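Local coordinates for uncharacterized protein (Helicobacter pylori, PDB 4O5J), which probably acts as an outer-membrane adhesin that attaches the bacterium to sialylated carbohydrates through its extracellular domain, at residues 92-97 with 201-206; 96-101 with 147-152; 205-210 with 235-240. One frame throughout, in Å; residues are numbered along the deposited sequence.

Contact 1: 92-97 with 201-206; sequences TSVLGF and QQLMDL
Val94 meets Leu203 and Met204 with one methyl group. Its CG1 lies 4.1 Å from Met204 SD. The same CG1 is 4.2 Å from Leu203 CD2. With chi1 at 169°, Val94 holds CG1 opposite its own backbone N, and this branch does all the close touching. Leu203 comes alongside: the two side chains run past each other in opposite senses, so CD2 slides by CG1. Met204 arrives at a slant. Its chain folds at both chi2 (-57°) and chi3 (-88°), and this double bend brings the sulfur up to the valine. No hydrogen bond crosses the contact, and all three touching residues are buried. Phe97 also leans this way, but its CD2 stops 4.7 Å from Met204 SD.

Residues 92-97 of helix 82-101 pack here on 201-206 of helix 193-209. Both belong to the mostly helical adhesion domain, whose architecture probably resembles tetratricopeptide repeats. The segments are inclined to each other but point broadly the same way. The CA atoms of Val94 and Met204 make the nearest backbone pair, at 7.7 Å.

Further out, Phe243 of helix 241-268 covers one part of the contact. It touches Met204 and its ring meets that of Phe97. Leu159 of helix 146-163 packs against Val94, so four helices supply side chains here. On the outer side of helix 193-209, Gln201 NE2 gives a hydrogen bond of 2.9 Å to Asp205 OD1. OD1 is met on its syn side by a donor tilted out of the carboxylate plane, while it lies in the amide plane of Gln201. A weak second bond of 3.2 Å runs from Gln201 NE2 to Asp205 OD2. Gln201 is poorly ordered, so the details of this pair deserve caution.

Contact 2: 96-101 with 147-152; sequences GFWSLY and TTYDKM
Met152 makes two Met-aromatic contacts, with Trp98 and Tyr101, where helix 82-101 faces helix 146-163 in a buried contact. Its sulfur sits at the edge of both rings. Met152 SD is 5.4 Å from the centroid of the Trp98 six-membered ring. It is 5.3 Å from the centroid of the Tyr101 ring, and 90° off that ring's normal. Beyond CG, chi2 and chi3 are both extended, and together they carry the sulfur and then the methyl out to the tyrosine. There Met152 CE lies 3.6 Å from Tyr101 OH, and the sulfur is 3.9 Å from Tyr101 CE2. Met152 and the Tyr101 side chain meet at about a right angle. Trp98 CE3 also lies in the plane of the Tyr101 ring, at its edge.

The base of the methionine is used as well. Met152 CB is 3.6 Å from Trp98 CZ3, and CH2 of the same indole is equally near. Next to it Tyr149 comes in crosswise, with its CE1 3.9 Å from Trp98 CH2.

The two helix segments are roughly antiparallel, with an angle of 150° between their N-to-C directions. Their axes approach no closer than 13.6 Å, a wide separation for a helix pair. Long side chains span it, and the contact is one of aromatic and sulfur groups without a hydrogen bond across.

Helix 193-209 fills in from beside, with Leu203 on Trp98, Ile207 on Tyr101 and Leu206 on Met152. The aromatic cluster continues past the segments: Tyr101 meets the ring of Phe108, and Tyr149 that of Phe106. A glycerol, probably from the crystallisation liquor, lies against the side chain of Trp98.

Contact 3: 205-210 with 235-240; sequences DLIANT and NYPTQY. With EDO (1,2-ethanediol), chain B.
The carbonyl oxygen of Leu206 receives a 2.7 Å hydrogen bond from the hydroxyl OG1 of Thr210. The C=O...donor angle is 145°, and the donor is tilted 35° from the carbonyl plane. Asn209 N makes a second, weak bond to the same oxygen. Thr210 thus folds its side chain back onto the last turn of helix 193-209.

The contact with 235-240 itself is apolar. Ile207 CG2 rests 3.7 Å from Pro237 CG, with the two side chains about perpendicular. Ile207 sets CG2 opposite its backbone N, and this branch, not the longer one, meets the proline. Beside it, Ala208 CB is 4.0 Å from Thr238 CG2, methyl against methyl. Phe243 touches Ile207, Ala208 and Pro237, and Tyr101 covers the first and last of these.

The proline side is held in shape by its own backbone. Gln239 N bonds Tyr236 O at 2.8 Å, and Tyr240 N bonds Pro237 O at 2.9 Å. Asn235 OD1 accepts the backbone N of Tyr236 in the plane of its carbonyl, on a lone pair. Asn235 ND2 also donates to O1 of a 1,2-ethanediol at 3.2 Å, with an N-H...O angle of 155°. That molecule is probably from the crystallisation liquor.

Tyr240 stands at the N-cap position of helix 241-268. The C-terminal part of helix 193-209 thus packs on the 3-10 turn 237-239, which follows strand 234-235 of a two-stranded antiparallel sheet and leads into helix 241-268.

Overall arrangement
The three contacts lie close together on one side of the chain's centre, all within the adhesion domain. Contacts 1 and 2 are about 8 Å apart, centre to centre. Contact 3 is about 11 Å from each. Contacts 1 and 2 share Gly96 and Phe97. Contacts 1 and 3 share Asp205 and Leu206. Helix 146-163 enters through contact 2, and its Met152 CE also packs against Thr210 OG1 of contact 3. Along the chain, contacts 1 and 2 both start from helix 82-101. Contact 2 closes before contact 3 opens, and contact 3 begins on helix 193-209, where contact 1 ends. Together they join three helices and the turn before helix 241-268 into one continuous packed region.

Contact 1: 92-97 with 201-206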
ATOM      1  N   THR A  92      -2.727   1.494  11.476  1.00 35.67           N
ATOM      2  CA  THR A  92      -2.593   0.559  12.579  1.00 33.12           C
ATOM      3  C   THR A  92      -1.111   0.221  12.832  1.00 38.82           C
ATOM      4  O   THR A  92      -0.659   0.129  13.982  1.00 32.93           O
ATOM      5  CB  THR A  92      -3.320  -0.727  12.277  1.00 37.74           C
ATOM      6  OG1 THR A  92      -4.718  -0.436  12.155  1.00 40.46           O
ATOM      7  CG2 THR A  92      -3.121  -1.721  13.394  1.00 31.69           C
ATOM      8  N   SER A  93      -0.341   0.073  11.748  1.00 28.84           N
ATOM      9  CA  SER A  93       1.032  -0.325  11.922  1.00 38.83           C
ATOM     10  C   SER A  93       1.893   0.876  12.431  1.00 40.53           C
ATOM     11  O   SER A  93       2.841   0.705  13.212  1.00 32.40           O
ATOM     12  CB  SER A  93       1.559  -1.026  10.672  1.00 34.93           C
ATOM     13  OG  SER A  93       1.759  -0.105   9.677  1.00 53.02           O
ATOM     14  N   VAL A  94       1.565   2.090  11.976  1.00 32.51           N
ATOM     15  CA  VAL A  94       2.235   3.276  12.498  1.00 31.89           C
ATOM     16  C   VAL A  94       1.973   3.416  14.004  1.00 33.66           C
ATOM     17  O   VAL A  94       2.901   3.667  14.805  1.00 31.80           O
ATOM     18  CB  VAL A  94       1.762   4.565  11.762  1.00 32.13           C
ATOM     19  CG1 VAL A  94       2.275   5.802  12.501  1.00 25.53           C
ATOM     20  CG2 VAL A  94       2.230   4.569  10.304  1.00 25.75           C
ATOM     21  N   LEU A  95       0.722   3.271  14.427  1.00 32.60           N
ATOM     22  CA  LEU A  95       0.406   3.391  15.872  1.00 31.87           C
ATOM     23  C   LEU A  95       0.984   2.173  16.615  1.00 33.26           C
ATOM     24  O   LEU A  95       1.335   2.248  17.772  1.00 35.34           O
ATOM     25  CB  LEU A  95      -1.110   3.477  16.077  1.00 27.38           C
ATOM     26  CG  LEU A  95      -1.694   4.829  15.650  1.00 32.29           C
ATOM     27  CD1 LEU A  95      -3.239   4.801  15.626  1.00 33.30           C
ATOM     28  CD2 LEU A  95      -1.161   5.924  16.587  1.00 31.47           C
ATOM     29  N   GLY A  96       1.089   1.034  15.938  1.00 32.52           N
ATOM     30  CA  GLY A  96       1.723  -0.142  16.520  1.00 29.02           C
ATOM     31  C   GLY A  96       3.190   0.119  16.743  1.00 32.98           C
ATOM     32  O   GLY A  96       3.723  -0.186  17.812  1.00 30.50           O
ATOM     33  N   PHE A  97       3.861   0.691  15.760  1.00 31.70           N
ATOM     34  CA  PHE A  97       5.251   1.019  15.964  1.00 31.44           C
ATOM     35  C   PHE A  97       5.436   2.029  17.098  1.00 33.26           C
ATOM     36  O   PHE A  97       6.324   1.911  17.957  1.00 33.68           O
ATOM     37  CB  PHE A  97       5.919   1.520  14.685  1.00 30.44           C
ATOM     38  CG  PHE A  97       7.347   1.876  14.900  1.00 39.09           C
ATOM     39  CD1 PHE A  97       8.323   0.895  14.889  1.00 33.77           C
ATOM     40  CD2 PHE A  97       7.721   3.181  15.204  1.00 33.29           C
ATOM     41  CE1 PHE A  97       9.651   1.213  15.136  1.00 35.05           C
ATOM     42  CE2 PHE A  97       9.039   3.507  15.456  1.00 39.54           C
ATOM     43  CZ  PHE A  97      10.019   2.528  15.409  1.00 43.54           C
ATOM     44  N   GLN A 201       2.571  10.547   8.371  1.00 38.05           N
ATOM     45  CA  GLN A 201       3.768  11.006   7.679  1.00 43.62           C
ATOM     46  C   GLN A 201       4.603  11.931   8.620  1.00 39.18           C
ATOM     47  O   GLN A 201       5.825  11.792   8.752  1.00 37.61           O
ATOM     48  CB  GLN A 201       3.376  11.698   6.384  1.00 42.42           C
ATOM     49  CG  GLN A 201       4.519  12.299   5.616  1.00 51.44           C
ATOM     50  CD  GLN A 201       5.239  11.229   4.861  1.00 84.83           C
ATOM     51  OE1 GLN A 201       4.673  10.640   3.927  1.00105.63           O
ATOM     52  NE2 GLN A 201       6.492  10.935   5.257  1.00107.70           N
ATOM     53  N   GLN A 202       3.927  12.867   9.295  1.00 32.01           N
ATOM     54  CA  GLN A 202       4.644  13.775  10.156  1.00 35.12           C
ATOM     55  C   GLN A 202       5.307  13.047  11.334  1.00 37.78           C
ATOM     56  O   GLN A 202       6.409  13.398  11.753  1.00 34.72           O
ATOM     57  CB  GLN A 202       3.687  14.851  10.735  1.00 33.85           C
ATOM     58  CG  GLN A 202       3.105  15.798   9.677  1.00 31.20           C
ATOM     59  CD  GLN A 202       2.188  16.829  10.340  1.00 39.12           C
ATOM     60  OE1 GLN A 202       2.574  17.580  11.241  1.00 43.02           O
ATOM     61  NE2 GLN A 202       0.955  16.811   9.922  1.00 42.02           N
ATOM     62  N   LEU A 203       4.571  12.126  11.936  1.00 32.34           N
ATOM     63  CA  LEU A 203       5.095  11.356  13.050  1.00 32.33           C
ATOM     64  C   LEU A 203       6.345  10.535  12.649  1.00 32.38           C
ATOM     65  O   LEU A 203       7.440  10.672  13.266  1.00 36.61           O
ATOM     66  CB  LEU A 203       4.015  10.477  13.648  1.00 23.93           C
ATOM     67  CG  LEU A 203       4.420   9.549  14.784  1.00 30.93           C
ATOM     68  CD1 LEU A 203       5.097  10.345  15.922  1.00 27.45           C
ATOM     69  CD2 LEU A 203       3.223   8.747  15.289  1.00 26.19           C
ATOM     70  N   MET A 204       6.201   9.722  11.613  1.00 34.99           N
ATOM     71  CA  MET A 204       7.340   8.914  11.124  1.00 34.97           C
ATOM     72  C   MET A 204       8.496   9.811  10.706  1.00 35.38           C
ATOM     73  O   MET A 204       9.669   9.487  10.974  1.00 35.16           O
ATOM     74  CB  MET A 204       6.924   8.040   9.979  1.00 29.92           C
ATOM     75  CG  MET A 204       5.841   7.036  10.342  1.00 39.42           C
ATOM     76  SD  MET A 204       6.286   5.927  11.722  1.00 39.72           S
ATOM     77  CE  MET A 204       7.113   4.581  10.778  1.00 39.02           C
ATOM     78  N   ASP A 205       8.198  10.954  10.067  1.00 36.91           N
ATOM     79  CA  ASP A 205       9.290  11.883   9.651  1.00 35.57           C
ATOM     80  C   ASP A 205      10.027  12.400  10.880  1.00 39.97           C
ATOM     81  O   ASP A 205      11.258  12.480  10.886  1.00 37.61           O
ATOM     82  CB  ASP A 205       8.777  13.069   8.883  1.00 42.45           C
ATOM     83  CG  ASP A 205       8.348  12.699   7.478  1.00 68.91           C
ATOM     84  OD1 ASP A 205       8.606  11.519   7.101  1.00 65.60           O
ATOM     85  OD2 ASP A 205       7.722  13.544   6.738  1.00 72.46           O
ATOM     86  N   LEU A 206       9.273  12.759  11.913  1.00 35.09           N
ATOM     87  CA  LEU A 206       9.860  13.323  13.100  1.00 33.50           C
ATOM     88  C   LEU A 206      10.731  12.267  13.783  1.00 37.73           C
ATOM     89  O   LEU A 206      11.855  12.554  14.241  1.00 36.49           O
ATOM     90  CB  LEU A 206       8.771  13.838  14.052  1.00 32.98           C
ATOM     91  CG  LEU A 206       9.279  14.537  15.312  1.00 36.61           C
ATOM     92  CD1 LEU A 206      10.317  15.606  14.929  1.00 35.65           C
ATOM     93  CD2 LEU A 206       8.132  15.155  16.066  1.00 32.74           C
TER

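Contact 2: 96-101 with 147-152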
ATOM      1  N   GLY A  96       1.089   1.034  15.938  1.00 32.52           N
ATOM      2  CA  GLY A  96       1.723  -0.142  16.520  1.00 29.02           C
ATOM      3  C   GLY A  96       3.190   0.119  16.743  1.00 32.98           C
ATOM      4  O   GLY A  96       3.723  -0.186  17.812  1.00 30.50           O
ATOM      5  N   PHE A  97       3.861   0.691  15.760  1.00 31.70           N
ATOM      6  CA  PHE A  97       5.251   1.019  15.964  1.00 31.44           C
ATOM      7  C   PHE A  97       5.436   2.029  17.098  1.00 33.26           C
ATOM      8  O   PHE A  97       6.324   1.911  17.957  1.00 33.68           O
ATOM      9  CB  PHE A  97       5.919   1.520  14.685  1.00 30.44           C
ATOM     10  CG  PHE A  97       7.347   1.876  14.900  1.00 39.09           C
ATOM     11  CD1 PHE A  97       8.323   0.895  14.889  1.00 33.77           C
ATOM     12  CD2 PHE A  97       7.721   3.181  15.204  1.00 33.29           C
ATOM     13  CE1 PHE A  97       9.651   1.213  15.136  1.00 35.05           C
ATOM     14  CE2 PHE A  97       9.039   3.507  15.456  1.00 39.54           C
ATOM     15  CZ  PHE A  97      10.019   2.528  15.409  1.00 43.54           C
ATOM     16  N   TRP A  98       4.603   3.063  17.089  1.00 30.06           N
ATOM     17  CA  TRP A  98       4.675   4.074  18.160  1.00 28.25           C
ATOM     18  C   TRP A  98       4.542   3.404  19.505  1.00 29.92           C
ATOM     19  O   TRP A  98       5.240   3.717  20.493  1.00 31.27           O
ATOM     20  CB  TRP A  98       3.544   5.113  17.987  1.00 29.57           C
ATOM     21  CG  TRP A  98       3.480   5.966  19.181  1.00 30.74           C
ATOM     22  CD1 TRP A  98       2.599   5.867  20.217  1.00 33.07           C
ATOM     23  CD2 TRP A  98       4.408   7.049  19.524  1.00 35.38           C
ATOM     24  NE1 TRP A  98       2.881   6.827  21.173  1.00 36.38           N
ATOM     25  CE2 TRP A  98       3.969   7.572  20.792  1.00 34.84           C
ATOM     26  CE3 TRP A  98       5.531   7.599  18.918  1.00 29.45           C
ATOM     27  CZ2 TRP A  98       4.627   8.633  21.431  1.00 30.75           C
ATOM     28  CZ3 TRP A  98       6.187   8.669  19.543  1.00 30.88           C
ATOM     29  CH2 TRP A  98       5.729   9.172  20.790  1.00 31.28           C
ATOM     30  N   SER A  99       3.625   2.460  19.574  1.00 27.03           N
ATOM     31  CA  SER A  99       3.406   1.682  20.806  1.00 27.84           C
ATOM     32  C   SER A  99       4.687   0.934  21.245  1.00 34.81           C
ATOM     33  O   SER A  99       5.008   0.892  22.462  1.00 32.98           O
ATOM     34  CB  SER A  99       2.283   0.710  20.561  1.00 29.59           C
ATOM     35  OG  SER A  99       1.978   0.083  21.750  1.00 42.51           O
ATOM     36  N   LEU A 100       5.466   0.399  20.291  1.00 32.26           N
ATOM     37  CA  LEU A 100       6.720  -0.303  20.617  1.00 28.38           C
ATOM     38  C   LEU A 100       7.785   0.689  21.044  1.00 34.72           C
ATOM     39  O   LEU A 100       8.445   0.526  22.090  1.00 30.11           O
ATOM     40  CB  LEU A 100       7.256  -1.086  19.407  1.00 26.80           C
ATOM     41  CG  LEU A 100       6.524  -2.327  18.991  1.00 32.90           C
ATOM     42  CD1 LEU A 100       7.175  -2.882  17.701  1.00 35.35           C
ATOM     43  CD2 LEU A 100       6.519  -3.373  20.143  1.00 35.47           C
ATOM     44  N   TYR A 101       8.001   1.673  20.164  1.00 30.33           N
ATOM     45  CA  TYR A 101       9.031   2.701  20.325  1.00 26.94           C
ATOM     46  C   TYR A 101       8.845   3.523  21.625  1.00 29.16           C
ATOM     47  O   TYR A 101       9.817   3.777  22.393  1.00 29.06           O
ATOM     48  CB  TYR A 101       8.923   3.568  19.106  1.00 25.95           C
ATOM     49  CG  TYR A 101       9.738   4.842  19.051  1.00 33.70           C
ATOM     50  CD1 TYR A 101      11.097   4.813  18.832  1.00 29.15           C
ATOM     51  CD2 TYR A 101       9.099   6.120  19.095  1.00 28.31           C
ATOM     52  CE1 TYR A 101      11.849   5.974  18.689  1.00 29.18           C
ATOM     53  CE2 TYR A 101       9.838   7.291  18.947  1.00 31.32           C
ATOM     54  CZ  TYR A 101      11.199   7.210  18.750  1.00 35.06           C
ATOM     55  OH  TYR A 101      11.941   8.381  18.585  1.00 31.74           O
ATOM     56  N   THR A 147      10.644  18.554  24.648  1.00 31.81           N
ATOM     57  CA  THR A 147       9.844  19.303  23.662  1.00 39.31           C
ATOM     58  C   THR A 147       9.676  18.466  22.394  1.00 40.30           C
ATOM     59  O   THR A 147       8.602  18.464  21.776  1.00 40.16           O
ATOM     60  CB  THR A 147      10.513  20.592  23.283  1.00 46.07           C
ATOM     61  OG1 THR A 147      10.713  21.328  24.464  1.00 56.88           O
ATOM     62  CG2 THR A 147       9.673  21.394  22.319  1.00 45.46           C
ATOM     63  N   THR A 148      10.719  17.728  22.017  1.00 35.03           N
ATOM     64  CA  THR A 148      10.627  16.849  20.837  1.00 31.18           C
ATOM     65  C   THR A 148       9.659  15.706  21.121  1.00 32.55           C
ATOM     66  O   THR A 148       8.764  15.408  20.321  1.00 35.00           O
ATOM     67  CB  THR A 148      11.985  16.287  20.476  1.00 37.67           C
ATOM     68  OG1 THR A 148      12.857  17.371  20.169  1.00 39.49           O
ATOM     69  CG2 THR A 148      11.904  15.363  19.256  1.00 32.83           C
ATOM     70  N   TYR A 149       9.789  15.087  22.302  1.00 32.63           N
ATOM     71  CA  TYR A 149       8.848  14.044  22.675  1.00 28.69           C
ATOM     72  C   TYR A 149       7.406  14.586  22.631  1.00 35.44           C
ATOM     73  O   TYR A 149       6.481  13.929  22.130  1.00 31.18           O
ATOM     74  CB  TYR A 149       9.182  13.509  24.063  1.00 28.24           C
ATOM     75  CG  TYR A 149       8.114  12.544  24.496  1.00 30.77           C
ATOM     76  CD1 TYR A 149       8.039  11.250  23.938  1.00 29.25           C
ATOM     77  CD2 TYR A 149       7.118  12.917  25.413  1.00 30.78           C
ATOM     78  CE1 TYR A 149       7.000  10.369  24.283  1.00 28.21           C
ATOM     79  CE2 TYR A 149       6.093  12.039  25.783  1.00 31.22           C
ATOM     80  CZ  TYR A 149       6.044  10.766  25.210  1.00 30.73           C
ATOM     81  OH  TYR A 149       5.043   9.919  25.564  1.00 27.60           O
ATOM     82  N   ASP A 150       7.197  15.799  23.198  1.00 35.55           N
ATOM     83  CA  ASP A 150       5.849  16.406  23.175  1.00 32.82           C
ATOM     84  C   ASP A 150       5.270  16.475  21.784  1.00 31.80           C
ATOM     85  O   ASP A 150       4.120  16.070  21.578  1.00 32.41           O
ATOM     86  CB  ASP A 150       5.866  17.835  23.780  1.00 32.20           C
ATOM     87  CG  ASP A 150       6.085  17.810  25.308  1.00 42.77           C
ATOM     88  OD1 ASP A 150       6.545  18.849  25.829  1.00 43.46           O
ATOM     89  OD2 ASP A 150       5.846  16.741  25.956  1.00 38.77           O
ATOM     90  N   LYS A 151       6.063  16.956  20.822  1.00 29.10           N
ATOM     91  CA  LYS A 151       5.615  16.941  19.434  1.00 28.75           C
ATOM     92  C   LYS A 151       5.216  15.541  18.941  1.00 32.01           C
ATOM     93  O   LYS A 151       4.180  15.382  18.276  1.00 33.75           O
ATOM     94  CB  LYS A 151       6.686  17.526  18.509  1.00 38.59           C
ATOM     95  CG  LYS A 151       6.997  19.013  18.786  1.00 44.70           C
ATOM     96  CD  LYS A 151       7.747  19.749  17.652  1.00 55.02           C
ATOM     97  CE  LYS A 151       9.124  19.186  17.395  1.00 67.07           C
ATOM     98  NZ  LYS A 151       9.653  19.741  16.096  1.00 86.47           N
ATOM     99  N   MET A 152       6.031  14.523  19.252  1.00 33.64           N
ATOM    100  CA  MET A 152       5.692  13.163  18.797  1.00 30.49           C
ATOM    101  C   MET A 152       4.406  12.703  19.448  1.00 32.46           C
ATOM    102  O   MET A 152       3.476  12.233  18.748  1.00 34.75           O
ATOM    103  CB  MET A 152       6.802  12.166  19.147  1.00 28.39           C
ATOM    104  CG  MET A 152       8.106  12.415  18.394  1.00 30.64           C
ATOM    105  SD  MET A 152       9.375  11.182  18.919  1.00 33.14           S
ATOM    106  CE  MET A 152      10.736  11.710  17.885  1.00 30.03           C
TER

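Contact 3: 205-210 with 235-240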
ATOM      1  N   ASP A 205       8.198  10.954  10.067  1.00 36.91           N
ATOM      2  CA  ASP A 205       9.290  11.883   9.651  1.00 35.57           C
ATOM      3  C   ASP A 205      10.027  12.400  10.880  1.00 39.97           C
ATOM      4  O   ASP A 205      11.258  12.480  10.886  1.00 37.61           O
ATOM      5  CB  ASP A 205       8.777  13.069   8.883  1.00 42.45           C
ATOM      6  CG  ASP A 205       8.348  12.699   7.478  1.00 68.91           C
ATOM      7  OD1 ASP A 205       8.606  11.519   7.101  1.00 65.60           O
ATOM      8  OD2 ASP A 205       7.722  13.544   6.738  1.00 72.46           O
ATOM      9  N   LEU A 206       9.273  12.759  11.913  1.00 35.09           N
ATOM     10  CA  LEU A 206       9.860  13.323  13.100  1.00 33.50           C
ATOM     11  C   LEU A 206      10.731  12.267  13.783  1.00 37.73           C
ATOM     12  O   LEU A 206      11.855  12.554  14.241  1.00 36.49           O
ATOM     13  CB  LEU A 206       8.771  13.838  14.052  1.00 32.98           C
ATOM     14  CG  LEU A 206       9.279  14.537  15.312  1.00 36.61           C
ATOM     15  CD1 LEU A 206      10.317  15.606  14.929  1.00 35.65           C
ATOM     16  CD2 LEU A 206       8.132  15.155  16.066  1.00 32.74           C
ATOM     17  N   ILE A 207      10.204  11.052  13.896  1.00 32.68           N
ATOM     18  CA  ILE A 207      10.989   9.962  14.470  1.00 33.38           C
ATOM     19  C   ILE A 207      12.295   9.714  13.691  1.00 38.01           C
ATOM     20  O   ILE A 207      13.402   9.588  14.283  1.00 36.53           O
ATOM     21  CB  ILE A 207      10.160   8.669  14.545  1.00 28.98           C
ATOM     22  CG1 ILE A 207       8.974   8.873  15.536  1.00 27.44           C
ATOM     23  CG2 ILE A 207      11.067   7.444  14.953  1.00 24.67           C
ATOM     24  CD1 ILE A 207       8.011   7.722  15.629  1.00 28.17           C
ATOM     25  N   ALA A 208      12.185   9.677  12.359  1.00 31.91           N
ATOM     26  CA  ALA A 208      13.359   9.420  11.517  1.00 36.84           C
ATOM     27  C   ALA A 208      14.396  10.497  11.740  1.00 39.29           C
ATOM     28  O   ALA A 208      15.577  10.226  11.721  1.00 38.68           O
ATOM     29  CB  ALA A 208      12.969   9.353  10.047  1.00 29.15           C
ATOM     30  N   ASN A 209      13.968  11.735  11.941  1.00 39.78           N
ATOM     31  CA  ASN A 209      14.891  12.884  11.999  1.00 39.91           C
ATOM     32  C   ASN A 209      15.434  13.115  13.373  1.00 39.47           C
ATOM     33  O   ASN A 209      16.321  13.882  13.533  1.00 46.31           O
ATOM     34  CB  ASN A 209      14.207  14.155  11.546  1.00 49.85           C
ATOM     35  CG  ASN A 209      14.076  14.162  10.078  1.00 69.00           C
ATOM     36  OD1 ASN A 209      15.090  14.117   9.400  1.00 86.34           O
ATOM     37  ND2 ASN A 209      12.852  14.038   9.568  1.00 87.11           N
ATOM     38  N   THR A 210      14.904  12.439  14.382  1.00 35.23           N
ATOM     39  CA  THR A 210      15.375  12.653  15.716  1.00 34.19           C
ATOM     40  C   THR A 210      16.489  11.661  16.024  1.00 40.34           C
ATOM     41  O   THR A 210      16.249  10.433  16.029  1.00 41.18           O
ATOM     42  CB  THR A 210      14.228  12.437  16.706  1.00 33.61           C
ATOM     43  OG1 THR A 210      13.201  13.359  16.378  1.00 36.89           O
ATOM     44  CG2 THR A 210      14.709  12.676  18.122  1.00 26.79           C
ATOM     45  N   ASN A 235      19.549   0.890  18.484  1.00 32.39           N
ATOM     46  CA  ASN A 235      19.994   1.626  17.298  1.00 29.45           C
ATOM     47  C   ASN A 235      18.936   2.624  16.854  1.00 32.78           C
ATOM     48  O   ASN A 235      17.784   2.539  17.324  1.00 33.30           O
ATOM     49  CB  ASN A 235      20.320   0.654  16.159  1.00 31.06           C
ATOM     50  CG  ASN A 235      21.471   1.173  15.291  1.00 39.91           C
ATOM     51  OD1 ASN A 235      21.656   2.386  15.108  1.00 47.73           O
ATOM     52  ND2 ASN A 235      22.254   0.246  14.760  1.00 41.07           N
ATOM     53  N   TYR A 236      19.288   3.548  15.967  1.00 30.28           N
ATOM     54  CA  TYR A 236      18.291   4.525  15.484  1.00 30.89           C
ATOM     55  C   TYR A 236      17.209   3.779  14.714  1.00 31.34           C
ATOM     56  O   TYR A 236      17.478   2.786  14.056  1.00 34.34           O
ATOM     57  CB  TYR A 236      18.932   5.584  14.585  1.00 27.81           C
ATOM     58  CG  TYR A 236      20.041   6.264  15.271  1.00 35.14           C
ATOM     59  CD1 TYR A 236      19.782   7.196  16.270  1.00 33.59           C
ATOM     60  CD2 TYR A 236      21.392   5.960  14.982  1.00 43.73           C
ATOM     61  CE1 TYR A 236      20.848   7.874  16.947  1.00 40.33           C
ATOM     62  CE2 TYR A 236      22.438   6.597  15.678  1.00 48.13           C
ATOM     63  CZ  TYR A 236      22.124   7.558  16.647  1.00 47.20           C
ATOM     64  OH  TYR A 236      23.118   8.150  17.358  1.00 60.34           O
ATOM     65  N   PRO A 237      15.976   4.256  14.797  1.00 31.28           N
ATOM     66  CA  PRO A 237      14.863   3.582  14.096  1.00 28.79           C
ATOM     67  C   PRO A 237      15.144   3.325  12.620  1.00 33.36           C
ATOM     68  O   PRO A 237      14.659   2.337  12.075  1.00 36.21           O
ATOM     69  CB  PRO A 237      13.692   4.573  14.272  1.00 26.17           C
ATOM     70  CG  PRO A 237      14.005   5.216  15.583  1.00 33.89           C
ATOM     71  CD  PRO A 237      15.525   5.367  15.666  1.00 32.65           C
ATOM     72  N   THR A 238      15.889   4.229  11.973  1.00 36.67           N
ATOM     73  CA  THR A 238      16.166   4.129  10.546  1.00 33.20           C
ATOM     74  C   THR A 238      17.100   2.915  10.258  1.00 37.08           C
ATOM     75  O   THR A 238      17.388   2.627   9.116  1.00 39.60           O
ATOM     76  CB  THR A 238      16.833   5.378   9.995  1.00 28.42           C
ATOM     77  OG1 THR A 238      17.810   5.779  10.910  1.00 46.21           O
ATOM     78  CG2 THR A 238      15.761   6.539   9.886  1.00 28.21           C
ATOM     79  N   GLN A 239      17.542   2.222  11.297  1.00 34.40           N
ATOM     80  CA  GLN A 239      18.338   0.985  11.109  1.00 38.54           C
ATOM     81  C   GLN A 239      17.451  -0.236  11.177  1.00 36.16           C
ATOM     82  O   GLN A 239      17.946  -1.323  11.020  1.00 44.17           O
ATOM     83  CB  GLN A 239      19.422   0.852  12.170  1.00 39.94           C
ATOM     84  CG  GLN A 239      20.480   1.949  12.156  1.00 42.60           C
ATOM     85  CD  GLN A 239      20.953   2.229  10.771  1.00 66.35           C
ATOM     86  OE1 GLN A 239      21.771   1.505  10.241  1.00 67.59           O
ATOM     87  NE2 GLN A 239      20.404   3.280  10.156  1.00 83.36           N
ATOM     88  N   TYR A 240      16.138  -0.089  11.430  1.00 35.37           N
ATOM     89  CA  TYR A 240      15.245  -1.266  11.497  1.00 33.28           C
ATOM     90  C   TYR A 240      14.263  -1.298  10.360  1.00 41.85           C
ATOM     91  O   TYR A 240      13.598  -0.268  10.057  1.00 38.96           O
ATOM     92  CB  TYR A 240      14.528  -1.299  12.816  1.00 27.75           C
ATOM     93  CG  TYR A 240      15.465  -1.482  13.995  1.00 34.62           C
ATOM     94  CD1 TYR A 240      15.834  -2.767  14.446  1.00 31.56           C
ATOM     95  CD2 TYR A 240      16.000  -0.389  14.659  1.00 28.64           C
ATOM     96  CE1 TYR A 240      16.679  -2.918  15.514  1.00 30.16           C
ATOM     97  CE2 TYR A 240      16.873  -0.537  15.711  1.00 33.93           C
ATOM     98  CZ  TYR A 240      17.203  -1.798  16.143  1.00 35.23           C
ATOM     99  OH  TYR A 240      18.078  -1.929  17.209  1.00 31.79           O
TER
HETATM  100  C1  EDO B 501      20.475  -2.884  13.346  1.00 87.56           C
HETATM  101  O1  EDO B 501      20.979  -2.648  14.673  1.00 78.39           O
HETATM  102  C2  EDO B 501      20.037  -4.344  13.182  1.00 92.23           C
HETATM  103  O2  EDO B 501      18.841  -4.432  12.370  1.00 79.95           O